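Local structure of sulfatase (Bacteroides fragilis CAG:558, 6USS) at residues P90-L95 with K165-A170. The protein probably hydrolyses aryl sulfate esters as a calcium-dependent gut bacterial sulfatase, here with the catalytic residue replaced. The protein carries 1 engineered substitution. Sequence-based numbering, arbitrary orientation.
Sequences PTRCSL and KAHFGA
Arg-92 of helix 88-97 and Lys-165, in the loop after strand 159-164, meet beside the calcium site of this sulfatase, a member of the alkaline phosphatase clan. The helix begins with Cys-88, an engineered replacement for the serine predicted to be converted to 3-oxoalanine, a modification absent here. The two long side chains cross at about a right angle. Arg-92 CB lies 4.2 Å from Phe-168 CE1. With CG anti to the carbonyl carbon (chi1 -81°), the extended run from CG to NE carries the guanidinium to Lys-165 and to two aspartates. CD lies 4.1 Å from Ala-166 O and comes obliquely to the ring of His-167. At NE the lysine chain arrives: Lys-165 CE sits 3.3 Å from Arg-92 NE, over one face of the guanidinium and toward its rim. The charged ends are also close, but both are held by acids of the calcium site. NE donates a hydrogen bond to Asp-322 OD2 and NH2 one to Asp-42 OD1, while Lys-165 NZ forms a salt bridge with Asp-42 and a hydrogen bond to Gly-193 O. NH1 ends on a water, 2.7 Å from Arg-92 NH1, in the guanidinium plane. That water donates to the carbonyls of Lys-165 and Ala-166, tying the arginine to the loop backbone. Further along the helix, Cys-93 SG lies 3.9 Å from Phe-168 O. The phenyl ring turns its edge to the helix, with CE1 of Phe-168 3.8 Å from Arg-92 O, and Ala-166 O stands above the centre of one ring face.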
ATOM      1  N   PRO A  90      14.954   2.866 -17.610  1.00 19.14           N
ATOM      2  CA  PRO A  90      15.339   1.454 -17.782  1.00 18.61           C
ATOM      3  C   PRO A  90      16.041   0.876 -16.574  1.00 19.09           C
ATOM      4  O   PRO A  90      15.821  -0.298 -16.250  1.00 18.82           O
ATOM      5  CB  PRO A  90      16.248   1.476 -19.019  1.00 13.37           C
ATOM      6  CG  PRO A  90      16.704   2.876 -19.137  1.00 21.06           C
ATOM      7  CD  PRO A  90      15.515   3.697 -18.690  1.00 18.75           C
ATOM      8  N   THR A  91      16.867   1.666 -15.886  1.00 16.59           N
ATOM      9  CA  THR A  91      17.574   1.139 -14.723  1.00 17.98           C
ATOM     10  C   THR A  91      16.607   0.806 -13.593  1.00 21.48           C
ATOM     11  O   THR A  91      16.643  -0.299 -13.033  1.00 18.30           O
ATOM     12  CB  THR A  91      18.628   2.134 -14.252  1.00 17.24           C
ATOM     13  OG1 THR A  91      19.648   2.239 -15.253  1.00 17.62           O
ATOM     14  CG2 THR A  91      19.253   1.674 -12.939  1.00 12.03           C
ATOM     15  N   ARG A  92      15.710   1.739 -13.262  1.00 19.69           N
ATOM     16  CA  ARG A  92      14.847   1.527 -12.107  1.00 22.60           C
ATOM     17  C   ARG A  92      13.845   0.402 -12.357  1.00 21.80           C
ATOM     18  O   ARG A  92      13.594  -0.416 -11.462  1.00 15.10           O
ATOM     19  CB  ARG A  92      14.164   2.843 -11.721  1.00 19.94           C
ATOM     20  CG  ARG A  92      15.080   3.761 -10.876  1.00 16.88           C
ATOM     21  CD  ARG A  92      14.794   5.243 -11.053  1.00 16.09           C
ATOM     22  NE  ARG A  92      15.956   6.070 -10.734  1.00 21.00           N
ATOM     23  CZ  ARG A  92      16.343   6.389  -9.500  1.00 22.22           C
ATOM     24  NH1 ARG A  92      15.651   5.946  -8.453  1.00 20.98           N
ATOM     25  NH2 ARG A  92      17.420   7.157  -9.313  1.00 19.01           N
ATOM     26  N   CYS A  93      13.291   0.322 -13.579  1.00 20.75           N
ATOM     27  CA  CYS A  93      12.367  -0.761 -13.919  1.00 14.60           C
ATOM     28  C   CYS A  93      13.060  -2.127 -13.940  1.00 20.40           C
ATOM     29  O   CYS A  93      12.452  -3.138 -13.572  1.00 16.34           O
ATOM     30  CB  CYS A  93      11.720  -0.477 -15.268  1.00 14.13           C
ATOM     31  SG  CYS A  93      10.568   0.887 -15.225  1.00 17.28           S
ATOM     32  N   SER A  94      14.323  -2.176 -14.359  1.00 16.31           N
ATOM     33  CA  SER A  94      15.073  -3.418 -14.283  1.00 16.49           C
ATOM     34  C   SER A  94      15.288  -3.851 -12.836  1.00 21.66           C
ATOM     35  O   SER A  94      15.206  -5.046 -12.521  1.00 17.72           O
ATOM     36  CB  SER A  94      16.410  -3.260 -15.007  1.00 18.64           C
ATOM     37  OG  SER A  94      16.216  -3.190 -16.420  1.00 16.88           O
ATOM     38  N   LEU A  95      15.585  -2.892 -11.948  1.00 17.39           N
ATOM     39  CA  LEU A  95      15.751  -3.191 -10.532  1.00 12.71           C
ATOM     40  C   LEU A  95      14.491  -3.813  -9.954  1.00 22.11           C
ATOM     41  O   LEU A  95      14.540  -4.856  -9.285  1.00 17.89           O
ATOM     42  CB  LEU A  95      16.085  -1.913  -9.766  1.00 16.85           C
ATOM     43  CG  LEU A  95      15.837  -2.013  -8.256  1.00 14.07           C
ATOM     44  CD1 LEU A  95      16.942  -2.802  -7.578  1.00 10.54           C
ATOM     45  CD2 LEU A  95      15.688  -0.638  -7.644  1.00 12.29           C
ATOM     46  N   LYS A 165      12.532   9.084  -4.953  1.00 16.21           N
ATOM     47  CA  LYS A 165      12.192   8.951  -6.366  1.00 16.13           C
ATOM     48  C   LYS A 165      11.749   7.529  -6.686  1.00 19.26           C
ATOM     49  O   LYS A 165      12.518   6.578  -6.518  1.00 19.99           O
ATOM     50  CB  LYS A 165      13.390   9.336  -7.229  1.00 15.95           C
ATOM     51  CG  LYS A 165      13.350   8.790  -8.639  1.00 17.22           C
ATOM     52  CD  LYS A 165      14.179   9.667  -9.558  1.00 19.14           C
ATOM     53  CE  LYS A 165      14.415   8.986 -10.896  1.00 20.55           C
ATOM     54  NZ  LYS A 165      15.411   9.741 -11.692  1.00 17.89           N
ATOM     55  N   ALA A 166      10.510   7.378  -7.152  1.00 17.53           N
ATOM     56  CA  ALA A 166      10.010   6.062  -7.565  1.00 16.67           C
ATOM     57  C   ALA A 166      10.197   5.912  -9.072  1.00 19.58           C
ATOM     58  O   ALA A 166      11.039   5.132  -9.527  1.00 18.56           O
ATOM     59  CB  ALA A 166       8.554   5.884  -7.135  1.00 15.44           C
ATOM     60  N   HIS A 167       9.418   6.657  -9.855  1.00 22.23           N
ATOM     61  CA  HIS A 167       9.631   6.740 -11.297  1.00 20.56           C
ATOM     62  C   HIS A 167       9.513   5.357 -11.955  1.00 19.14           C
ATOM     63  O   HIS A 167      10.339   4.961 -12.772  1.00 18.71           O
ATOM     64  CB  HIS A 167      10.990   7.396 -11.564  1.00 17.50           C
ATOM     65  CG  HIS A 167      11.176   7.896 -12.964  1.00 24.32           C
ATOM     66  ND1 HIS A 167      12.425   8.083 -13.531  1.00 27.22           N
ATOM     67  CD2 HIS A 167      10.278   8.254 -13.910  1.00 22.29           C
ATOM     68  CE1 HIS A 167      12.283   8.533 -14.767  1.00 19.07           C
ATOM     69  NE2 HIS A 167      10.992   8.651 -15.018  1.00 19.90           N
ATOM     70  N   PHE A 168       8.479   4.602 -11.568  1.00 17.49           N
ATOM     71  CA  PHE A 168       8.247   3.247 -12.071  1.00 15.53           C
ATOM     72  C   PHE A 168       7.172   3.179 -13.144  1.00 22.27           C
ATOM     73  O   PHE A 168       7.192   2.255 -13.966  1.00 21.04           O
ATOM     74  CB  PHE A 168       7.809   2.298 -10.947  1.00 15.38           C
ATOM     75  CG  PHE A 168       8.855   2.048  -9.891  1.00 17.67           C
ATOM     76  CD1 PHE A 168      10.134   1.613 -10.232  1.00 13.81           C
ATOM     77  CD2 PHE A 168       8.547   2.237  -8.541  1.00 16.21           C
ATOM     78  CE1 PHE A 168      11.097   1.380  -9.244  1.00 17.37           C
ATOM     79  CE2 PHE A 168       9.506   1.999  -7.544  1.00 20.40           C
ATOM     80  CZ  PHE A 168      10.780   1.577  -7.894  1.00 17.00           C
ATOM     81  N   GLY A 169       6.207   4.100 -13.118  1.00 20.92           N
ATOM     82  CA  GLY A 169       5.122   4.093 -14.079  1.00 17.93           C
ATOM     83  C   GLY A 169       4.747   5.513 -14.452  1.00 19.03           C
ATOM     84  O   GLY A 169       4.982   6.461 -13.697  1.00 22.55           O
ATOM     85  N   ALA A 170       4.179   5.652 -15.643  1.00 15.91           N
ATOM     86  CA  ALA A 170       3.797   6.978 -16.092  1.00 18.85           C
ATOM     87  C   ALA A 170       2.677   7.511 -15.212  1.00 16.98           C
ATOM     88  O   ALA A 170       1.993   6.757 -14.520  1.00 18.94           O
ATOM     89  CB  ALA A 170       3.365   6.952 -17.561  1.00 16.29           C
TER
HETATM   90  O   HOH W   1      13.368   4.606  -8.032  1.00 14.51           O